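Local atomic coordinates of U4/U6 snRNA-associated-splicing factor PRP24 (Saccharomyces cerevisiae, PDB entry 4N0T), a protein that binds U6 snRNA, promotes its annealing with U4 snRNA, and acts as a recycling factor of the spliceosome. Residues N193-R196 with E197-G201; L254-K258 with P259-R263. One frame throughout, in Å; residues are numbered along the deposited sequence.

Contact 1 (N193-R196 with E197-G201)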
loop_
_atom_site.group_PDB
_atom_site.type_symbol
_atom_site.label_atom_id
_atom_site.label_comp_id
_atom_site.label_asym_id
_atom_site.label_seq_id
_atom_site.Cartn_x
_atom_site.Cartn_y
_atom_site.Cartn_z
ATOM N N ASN A 193 8.370 24.794 26.481
ATOM C CA ASN A 193 9.471 25.011 27.417
ATOM C C ASN A 193 9.315 24.159 28.663
ATOM O O ASN A 193 10.273 23.539 29.113
ATOM C CB ASN A 193 9.589 26.486 27.806
ATOM C CG ASN A 193 9.987 27.366 26.638
ATOM O OD1 ASN A 193 10.500 26.882 25.628
ATOM N ND2 ASN A 193 9.753 28.671 26.774
ATOM N N LEU A 194 8.103 24.133 29.210
ATOM C CA LEU A 194 7.819 23.340 30.404
ATOM C C LEU A 194 7.986 21.847 30.138
ATOM O O LEU A 194 8.583 21.132 30.950
ATOM C CB LEU A 194 6.411 23.649 30.927
ATOM C CG LEU A 194 5.867 22.978 32.197
ATOM C CD1 LEU A 194 5.100 21.713 31.881
ATOM C CD2 LEU A 194 6.956 22.685 33.218
ATOM N N LEU A 195 7.487 21.386 28.993
ATOM C CA LEU A 195 7.608 19.978 28.624
ATOM C C LEU A 195 9.071 19.584 28.446
ATOM O O LEU A 195 9.503 18.534 28.940
ATOM C CB LEU A 195 6.809 19.678 27.349
ATOM C CG LEU A 195 5.308 19.865 27.571
ATOM C CD1 LEU A 195 4.519 19.679 26.281
ATOM C CD2 LEU A 195 4.805 18.893 28.652
ATOM N N ARG A 196 9.841 20.434 27.764
ATOM C CA ARG A 196 11.280 20.199 27.617
ATOM C C ARG A 196 11.961 20.108 28.974
ATOM O O ARG A 196 12.729 19.173 29.220
ATOM C CB ARG A 196 11.947 21.308 26.792
ATOM C CG ARG A 196 11.628 21.238 25.320
ATOM C CD ARG A 196 12.395 22.252 24.468
ATOM N NE ARG A 196 12.095 22.073 23.044
ATOM C CZ ARG A 196 12.744 21.225 22.251
ATOM N NH1 ARG A 196 13.731 20.483 22.743
ATOM N NH2 ARG A 196 12.407 21.115 20.971
ATOM N N GLU A 197 11.678 21.070 29.850
ATOM C CA GLU A 197 12.287 21.081 31.183
ATOM C C GLU A 197 11.945 19.819 31.966
ATOM O O GLU A 197 12.772 19.305 32.718
ATOM C CB GLU A 197 11.830 22.306 31.979
ATOM C CG GLU A 197 12.343 23.633 31.448
ATOM C CD GLU A 197 11.591 24.820 32.031
ATOM O OE1 GLU A 197 11.894 25.969 31.640
ATOM O OE2 GLU A 197 10.692 24.601 32.878
ATOM N N SER A 198 10.730 19.309 31.775
ATOM C CA SER A 198 10.264 18.181 32.573
ATOM C C SER A 198 10.763 16.837 32.067
ATOM O O SER A 198 10.830 15.867 32.828
ATOM C CB SER A 198 8.737 18.176 32.651
ATOM O OG SER A 198 8.263 19.359 33.279
ATOM N N PHE A 199 11.094 16.772 30.783
ATOM C CA PHE A 199 11.459 15.496 30.170
ATOM C C PHE A 199 12.906 15.375 29.675
ATOM O O PHE A 199 13.354 14.260 29.426
ATOM C CB PHE A 199 10.517 15.177 28.993
ATOM C CG PHE A 199 9.138 14.706 29.409
ATOM C CD1 PHE A 199 8.129 15.622 29.676
ATOM C CD2 PHE A 199 8.861 13.349 29.521
ATOM C CE1 PHE A 199 6.861 15.197 30.044
ATOM C CE2 PHE A 199 7.590 12.907 29.887
ATOM C CZ PHE A 199 6.588 13.834 30.148
ATOM N N GLU A 200 13.632 16.488 29.509
ATOM C CA GLU A 200 14.967 16.417 28.891
ATOM C C GLU A 200 15.987 15.623 29.716
ATOM O O GLU A 200 16.997 15.167 29.181
ATOM C CB GLU A 200 15.530 17.803 28.586
ATOM C CG GLU A 200 15.845 18.594 29.851
ATOM C CD GLU A 200 16.199 20.037 29.566
ATOM O OE1 GLU A 200 16.395 20.387 28.389
ATOM O OE2 GLU A 200 16.267 20.825 30.533
ATOM N N GLY A 201 15.710 15.443 31.004
ATOM C CA GLY A 201 16.546 14.602 31.846
ATOM C C GLY A 201 16.634 13.159 31.371
ATOM O O GLY A 201 17.636 12.477 31.605
HETATM O O HOH W 1 15.393 20.045 25.217
#

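Contact 2 (L254-K258 with P259-R263). With nucleotides of chain B.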
loop_
_atom_site.group_PDB
_atom_site.type_symbol
_atom_site.label_atom_id
_atom_site.label_comp_id
_atom_site.label_asym_id
_atom_site.label_seq_id
_atom_site.Cartn_x
_atom_site.Cartn_y
_atom_site.Cartn_z
ATOM N N LEU A 254 3.733 5.417 24.846
ATOM C CA LEU A 254 4.265 5.393 23.492
ATOM C C LEU A 254 3.139 5.669 22.504
ATOM O O LEU A 254 2.066 5.057 22.584
ATOM C CB LEU A 254 4.894 4.042 23.157
ATOM C CG LEU A 254 6.211 3.667 23.824
ATOM C CD1 LEU A 254 6.713 2.354 23.236
ATOM C CD2 LEU A 254 7.242 4.745 23.609
ATOM N N ALA A 255 3.382 6.576 21.565
ATOM C CA ALA A 255 2.360 6.925 20.578
ATOM C C ALA A 255 2.052 5.707 19.732
ATOM O O ALA A 255 2.967 5.002 19.311
ATOM C CB ALA A 255 2.831 8.042 19.690
ATOM N N ASP A 256 0.768 5.468 19.483
ATOM C CA ASP A 256 0.388 4.391 18.581
ATOM C C ASP A 256 0.598 4.841 17.142
ATOM O O ASP A 256 0.644 6.038 16.855
ATOM C CB ASP A 256 -1.078 4.006 18.801
ATOM C CG ASP A 256 -1.319 3.396 20.158
ATOM O OD1 ASP A 256 -0.582 2.459 20.541
ATOM O OD2 ASP A 256 -2.244 3.865 20.851
ATOM N N LYS A 257 0.714 3.877 16.233
ATOM C CA LYS A 257 0.866 4.175 14.810
ATOM C C LYS A 257 -0.476 4.180 14.081
ATOM O O LYS A 257 -1.466 3.616 14.569
ATOM C CB LYS A 257 1.828 3.160 14.175
ATOM C CG LYS A 257 3.229 3.196 14.829
ATOM C CD LYS A 257 3.912 1.828 14.863
ATOM C CE LYS A 257 3.498 1.038 16.082
ATOM N NZ LYS A 257 4.446 -0.037 16.444
ATOM N N LYS A 258 -0.510 4.833 12.921
ATOM C CA LYS A 258 -1.756 5.027 12.182
ATOM C C LYS A 258 -2.531 3.751 11.846
ATOM O O LYS A 258 -3.739 3.715 12.053
ATOM C CB LYS A 258 -1.544 5.878 10.920
ATOM C CG LYS A 258 -1.288 7.346 11.213
ATOM C CD LYS A 258 -2.430 7.964 12.030
ATOM C CE LYS A 258 -2.234 9.473 12.215
ATOM N NZ LYS A 258 -3.164 10.042 13.242
ATOM N N PRO A 259 -1.854 2.711 11.310
ATOM C CA PRO A 259 -2.651 1.523 10.950
ATOM C C PRO A 259 -3.374 0.866 12.120
ATOM O O PRO A 259 -4.499 0.397 11.945
ATOM C CB PRO A 259 -1.608 0.564 10.352
ATOM C CG PRO A 259 -0.529 1.481 9.834
ATOM C CD PRO A 259 -0.457 2.596 10.847
ATOM N N PHE A 260 -2.744 0.853 13.293
ATOM C CA PHE A 260 -3.378 0.407 14.519
ATOM C C PHE A 260 -4.598 1.284 14.840
ATOM O O PHE A 260 -5.692 0.767 15.094
ATOM C CB PHE A 260 -2.333 0.458 15.642
ATOM C CG PHE A 260 -2.878 0.205 17.025
ATOM C CD1 PHE A 260 -3.318 1.263 17.807
ATOM C CD2 PHE A 260 -2.886 -1.077 17.557
ATOM C CE1 PHE A 260 -3.796 1.044 19.095
ATOM C CE2 PHE A 260 -3.359 -1.311 18.838
ATOM C CZ PHE A 260 -3.805 -0.242 19.615
ATOM N N LEU A 261 -4.424 2.607 14.809
ATOM C CA LEU A 261 -5.518 3.524 15.159
ATOM C C LEU A 261 -6.663 3.422 14.169
ATOM O O LEU A 261 -7.836 3.411 14.550
ATOM C CB LEU A 261 -5.021 4.973 15.220
ATOM C CG LEU A 261 -4.011 5.212 16.334
ATOM C CD1 LEU A 261 -3.364 6.582 16.152
ATOM C CD2 LEU A 261 -4.707 5.137 17.696
ATOM N N GLU A 262 -6.314 3.341 12.891
ATOM C CA GLU A 262 -7.320 3.241 11.840
ATOM C C GLU A 262 -8.126 1.957 11.942
ATOM O O GLU A 262 -9.333 1.954 11.696
ATOM C CB GLU A 262 -6.646 3.366 10.472
ATOM C CG GLU A 262 -6.248 4.803 10.171
ATOM C CD GLU A 262 -5.292 4.935 9.003
ATOM O OE1 GLU A 262 -4.660 3.928 8.610
ATOM O OE2 GLU A 262 -5.167 6.063 8.483
ATOM N N ARG A 263 -7.463 0.857 12.275
ATOM C CA ARG A 263 -8.174 -0.410 12.392
ATOM C C ARG A 263 -9.124 -0.388 13.580
ATOM O O ARG A 263 -10.236 -0.915 13.517
ATOM C CB ARG A 263 -7.216 -1.588 12.517
ATOM C CG ARG A 263 -7.916 -2.909 12.850
ATOM C CD ARG A 263 -8.913 -3.376 11.763
ATOM N NE ARG A 263 -9.372 -4.728 12.086
ATOM C CZ ARG A 263 -10.116 -5.492 11.291
ATOM N NH1 ARG A 263 -10.505 -5.044 10.096
ATOM N NH2 ARG A 263 -10.456 -6.707 11.693
ATOM P P G B 26 3.880 -5.438 14.263
ATOM O OP1 G B 26 4.448 -4.274 14.958
ATOM O OP2 G B 26 4.747 -6.524 13.742
ATOM O "O5'" G B 26 2.791 -6.159 15.165
ATOM C "C5'" G B 26 3.144 -6.800 16.385
ATOM C "C4'" G B 26 2.045 -6.618 17.394
ATOM O "O4'" G B 26 2.013 -5.216 17.785
ATOM C "C3'" G B 26 0.642 -6.951 16.871
ATOM O "O3'" G B 26 -0.161 -7.455 17.939
ATOM C "C2'" G B 26 0.115 -5.581 16.458
ATOM O "O2'" G B 26 -1.291 -5.477 16.423
ATOM C "C1'" G B 26 0.720 -4.694 17.546
ATOM N N9 G B 26 0.820 -3.285 17.163
ATOM C C8 G B 26 1.188 -2.778 15.936
ATOM N N7 G B 26 1.126 -1.475 15.912
ATOM C C5 G B 26 0.699 -1.112 17.179
ATOM C C6 G B 26 0.459 0.169 17.724
ATOM O O6 G B 26 0.584 1.265 17.172
ATOM N N1 G B 26 0.028 0.104 19.035
ATOM C C2 G B 26 -0.130 -1.065 19.730
ATOM N N2 G B 26 -0.554 -0.936 20.999
ATOM N N3 G B 26 0.086 -2.272 19.240
ATOM C C4 G B 26 0.494 -2.218 17.956
ATOM P P A B 13 -6.480 16.319 16.598
ATOM O OP1 A B 13 -6.193 17.122 15.368
ATOM O OP2 A B 13 -7.397 15.152 16.593
ATOM O "O5'" A B 13 -5.062 15.871 17.155
ATOM C "C5'" A B 13 -4.911 14.647 17.853
ATOM C "C4'" A B 13 -3.892 13.784 17.160
ATOM O "O4'" A B 13 -3.462 12.727 18.058
ATOM C "C3'" A B 13 -4.380 13.084 15.891
ATOM O "O3'" A B 13 -3.266 12.956 15.004
ATOM C "C2'" A B 13 -4.738 11.698 16.413
ATOM O "O2'" A B 13 -4.774 10.689 15.427
ATOM C "C1'" A B 13 -3.602 11.485 17.399
ATOM N N9 A B 13 -3.786 10.451 18.412
ATOM C C8 A B 13 -4.801 10.265 19.314
ATOM N N7 A B 13 -4.586 9.257 20.121
ATOM C C5 A B 13 -3.347 8.764 19.734
ATOM C C6 A B 13 -2.562 7.702 20.198
ATOM N N6 A B 13 -2.925 6.904 21.210
ATOM N N1 A B 13 -1.371 7.496 19.596
ATOM C C2 A B 13 -1.003 8.292 18.595
ATOM N N3 A B 13 -1.658 9.319 18.063
ATOM C C4 A B 13 -2.837 9.500 18.688
ATOM P P U B 28 -3.901 -5.074 18.652
ATOM O OP1 U B 28 -2.436 -5.257 18.694
ATOM O OP2 U B 28 -4.611 -4.522 19.817
ATOM O "O5'" U B 28 -4.227 -4.156 17.372
ATOM C "C5'" U B 28 -5.537 -3.637 17.148
ATOM C "C4'" U B 28 -6.057 -4.025 15.781
ATOM O "O4'" U B 28 -5.302 -3.319 14.754
ATOM C "C3'" U B 28 -5.934 -5.509 15.444
ATOM O "O3'" U B 28 -7.037 -5.883 14.619
ATOM C "C2'" U B 28 -4.664 -5.555 14.606
ATOM O "O2'" U B 28 -4.557 -6.696 13.782
ATOM C "C1'" U B 28 -4.805 -4.260 13.816
ATOM N N1 U B 28 -3.561 -3.732 13.244
ATOM C C2 U B 28 -3.524 -3.535 11.864
ATOM O O2 U B 28 -4.476 -3.796 11.126
ATOM N N3 U B 28 -2.348 -3.027 11.376
ATOM C C4 U B 28 -1.228 -2.703 12.115
ATOM O O4 U B 28 -0.234 -2.259 11.539
ATOM C C5 U B 28 -1.350 -2.916 13.540
ATOM C C6 U B 28 -2.483 -3.407 14.049
#

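Contact 1 (N193-R196 with E197-G201)
Ser198 closes back on the turn before it: its OG gives a hydrogen bond to Leu194 O at 2.9 Å, and its own backbone N gives a second one, of equal length, to the same oxygen. The two donors reach Leu194 O from opposite faces of the carbonyl plane, the hydroxyl standing 35° out of it. What puts OG there is the rotation about CA-CB, with chi1 at -61° turning the oxygen back beside the backbone N and against the preceding turn. The hydroxyl thus spends its proton within the helix, and Leu194 CD2 lies alongside it, 3.6 Å from Ser198 OG.

One residue further on, Phe199 brings the rim of its ring to the preceding turn. Its CD1 sits 3.3 Å from Leu195 O, which lies at the ring edge and in the ring plane, while Leu195 CD2 is a looser apolar neighbour, 4.5 Å from Phe199 CE1. Near the end of the helix Arg196 O is doubly gripped, by Glu200 N at 2.8 Å and, from well above the carbonyl plane, by Phe199 N. On the outer surface Arg196 and Glu200 do not pair directly; a water accepts from Arg196 NH1, in the plane of the guanidinium, and donates a weak bond to Glu200 OE1. The salt bridge of Arg196 NE goes instead to Glu192.

Leu195 and Phe199 point inward onto strands 179-185 and 222-228, where Met226 touches both, whereas Leu194 and Ser198 rest on Leu245. An amphipathic helix whose apolar side covers the back of a four-stranded antiparallel sheet is the first helix of the RNA recognition motif, here RRM 3.

Contact 2 (L254-K258 with P259-R263)
The RNA-binding junction where strand 248-254 of the RRM 3 sheet passes through a short loop into helix 258-270 sets Asp256 between the bases of A13 and G26 of chain B, with the Phe260 ring beside it against the guanine. Asp256 CG lies 3.6 Å from Phe260 CE1, the carboxylate and ring planes inclined by 35°. The ring lies nearly parallel to the base of G26, in an offset (parallel-displaced) overlap that puts N1 over the ring centre, 3.4 Å above its plane. A chi1 of 172°, which turns CG away from the backbone N, sets the ring against that base.

Asp256 and Lys257 read the guanine edge: N1 of G26 of chain B donates to Asp256 OD1 at 2.9 Å in an almost straight bond (174°), and Lys257 N donates to O6 of the same base at 2.8 Å. Asp256 N also bonds N1 of A13 of chain B at 2.9 Å, with a weak bond returning from N6 of that adenine to Asp256 OD2. Leu261 CD1 makes a van der Waals contact with it, 3.7 Å from N3, and CD2 packs against Asp256 CB.

Lys257 occupies the N-cap position, and its O accepts from Leu261 N at 3.1 Å, in the carbonyl plane, at the start of the helix. Lys258 NZ and Arg263 NH2 form salt bridges with RNA phosphates. With an alanine at Phe260, G26 would probably lose the ring that covers its face, and the Asp256 carboxylate the neighbour beside it. A carboxylate oxygen and a main-chain N-H matched to N1 and O6 are consistent with a preference for guanine, since adenine would offer an unprotonated N1 and an amino group there.

How the contacts relate
Both contacts are local, each between residues only a few positions apart, and they follow one another along the sequence with centres about 25 Å apart and no touch. Contact 1 lies within helix 192-199 and is partly buried, with apolar side chains turned to the sheet of RRM 3; its nearest atom is about 11 Å from the RNA. Contact 2 is a surface contact where the chain leaves strand 248-254 of that same sheet and enters helix 258-270. In contact 1 the polar groups are spent largely on the helix itself, whereas in contact 2 they are directed at bases and phosphates, and the aromatic ring meets a guanine rather than a hydrophobic core.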